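Long-range contact in proline dehydrogenase (Bradyrhizobium diazoefficiens USDA 110, PDB 4Q71), which probably oxidizes proline to glutamate in two steps, using an FAD-dependent proline dehydrogenase and an NAD-dependent aldehyde dehydrogenase joined in one chain: residues A[684-689]-A[713-718]. The protein carries 1 engineered substitution. Numbering follows the deposited sequence.
Sequences PAEQTP and TGDGRI
T713 CG2 is the apolar point where the segments 684-689 and 713-718 meet, lying 4.0 Å from P684 CG and also 4.0 Å from P689 CB. Its torsion explains the fit: a chi1 of 68° places CG2 on the far side of the CA-CB bond from the carbonyl carbon, where the methyl meets both prolines. A type I turn from A685 to T688, closed by T688 N to A685 O at 3.1 Å, brings the two rings to the same methyl.

The polar part has no hydrogen bond across the segments. E686 runs extended beyond CG over the backbone of 714-715, its CG 3.2 Å from G714 O and its OE2 3.2 Å from D715 CB. The two carboxylates lie nearly parallel, their planes 8° apart, yet E686 OE2 and D715 OD2 stay 4.7 Å apart. K683 NZ instead bonds to G714 O and, weakly, to D715 O.

Both segments follow parallel neighbouring strands, 679-683 and 709-711, of the Rossmann-type NAD-binding region in the aldehyde dehydrogenase part. D715 occupies the N-cap position of helix 716-724, and P684 adjoins S657 and K683, residues of the NAD(+) site, which is unoccupied in this chain. The chemistry implies a join made by van der Waals contact, with the lysine tying the backbone and the like-charged acids probably disfavouring closer approach on the more open side, where E686 is exposed and D715 partly so.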
loop_
_atom_site.group_PDB
_atom_site.type_symbol
_atom_site.label_atom_id
_atom_site.label_comp_id
_atom_site.label_asym_id
_atom_site.label_seq_id
_atom_site.Cartn_x
_atom_site.Cartn_y
_atom_site.Cartn_z
ATOM N N PRO A 684 39.702 -14.476 31.273
ATOM C CA PRO A 684 40.451 -14.307 30.019
ATOM C C PRO A 684 41.631 -15.267 29.986
ATOM O O PRO A 684 41.987 -15.848 31.020
ATOM C CB PRO A 684 40.971 -12.871 30.116
ATOM C CG PRO A 684 41.180 -12.665 31.642
ATOM C CD PRO A 684 40.072 -13.480 32.298
ATOM N N ALA A 685 42.234 -15.428 28.814
ATOM C CA ALA A 685 43.461 -16.202 28.699
ATOM C C ALA A 685 44.585 -15.591 29.559
ATOM O O ALA A 685 44.678 -14.367 29.714
ATOM C CB ALA A 685 43.883 -16.290 27.245
ATOM N N GLU A 686 45.424 -16.452 30.123
ATOM C CA GLU A 686 46.539 -16.024 30.967
ATOM C C GLU A 686 47.460 -14.987 30.337
ATOM O O GLU A 686 47.972 -14.107 31.031
ATOM C CB GLU A 686 47.386 -17.228 31.360
ATOM C CG GLU A 686 47.112 -17.753 32.744
ATOM C CD GLU A 686 48.141 -18.776 33.170
ATOM O OE1 GLU A 686 48.877 -19.282 32.293
ATOM O OE2 GLU A 686 48.220 -19.068 34.383
ATOM N N GLN A 687 47.677 -15.098 29.031
ATOM C CA GLN A 687 48.576 -14.185 28.323
ATOM C C GLN A 687 48.013 -12.764 28.165
ATOM O O GLN A 687 48.772 -11.816 27.960
ATOM C CB GLN A 687 48.940 -14.749 26.935
ATOM C CG GLN A 687 49.661 -16.109 26.936
ATOM C CD GLN A 687 48.709 -17.303 26.936
ATOM O OE1 GLN A 687 47.560 -17.210 27.388
ATOM N NE2 GLN A 687 49.177 -18.426 26.392
ATOM N N THR A 688 46.694 -12.606 28.250
ATOM C CA THR A 688 46.097 -11.311 27.903
ATOM C C THR A 688 45.086 -10.738 28.912
ATOM O O THR A 688 43.982 -10.350 28.533
ATOM C CB THR A 688 45.444 -11.373 26.499
ATOM O OG1 THR A 688 44.530 -12.479 26.431
ATOM C CG2 THR A 688 46.520 -11.531 25.413
ATOM N N PRO A 689 45.460 -10.672 30.201
ATOM C CA PRO A 689 44.482 -10.145 31.153
ATOM C C PRO A 689 44.348 -8.611 31.132
ATOM O O PRO A 689 43.289 -8.111 31.508
ATOM C CB PRO A 689 45.039 -10.607 32.506
ATOM C CG PRO A 689 46.512 -10.658 32.298
ATOM C CD PRO A 689 46.695 -11.129 30.878
ATOM N N THR A 713 40.937 -13.585 36.868
ATOM C CA THR A 713 42.124 -13.956 36.089
ATOM C C THR A 713 42.916 -15.115 36.699
ATOM O O THR A 713 42.884 -15.339 37.917
ATOM C CB THR A 713 43.075 -12.761 35.882
ATOM O OG1 THR A 713 43.665 -12.384 37.137
ATOM C CG2 THR A 713 42.318 -11.579 35.285
ATOM N N GLY A 714 43.615 -15.858 35.843
ATOM C CA GLY A 714 44.456 -16.952 36.294
ATOM C C GLY A 714 44.581 -18.090 35.297
ATOM O O GLY A 714 44.274 -17.933 34.110
ATOM N N ASP A 715 45.020 -19.243 35.800
ATOM C CA ASP A 715 45.327 -20.417 34.979
ATOM C C ASP A 715 44.094 -21.242 34.599
ATOM O O ASP A 715 42.949 -20.790 34.735
ATOM C CB ASP A 715 46.313 -21.319 35.722
ATOM C CG ASP A 715 46.124 -21.264 37.226
ATOM O OD1 ASP A 715 45.169 -20.599 37.680
ATOM O OD2 ASP A 715 46.923 -21.887 37.954
ATOM N N GLY A 716 44.345 -22.462 34.129
ATOM C CA GLY A 716 43.277 -23.402 33.853
ATOM C C GLY A 716 42.643 -23.881 35.147
ATOM O O GLY A 716 41.491 -24.309 35.163
ATOM N N ARG A 717 43.393 -23.803 36.243
ATOM C CA ARG A 717 42.867 -24.209 37.538
ATOM C C ARG A 717 41.755 -23.251 37.966
ATOM O O ARG A 717 40.754 -23.666 38.559
ATOM C CB ARG A 717 43.978 -24.247 38.592
ATOM N N ILE A 718 41.927 -21.971 37.651
ATOM C CA ILE A 718 40.911 -20.972 37.957
ATOM C C ILE A 718 39.700 -21.157 37.048
ATOM O O ILE A 718 38.542 -21.102 37.507
ATOM C CB ILE A 718 41.477 -19.539 37.804
ATOM C CG1 ILE A 718 42.434 -19.227 38.964
ATOM C CG2 ILE A 718 40.356 -18.516 37.732
ATOM C CD1 ILE A 718 41.835 -19.507 40.351
#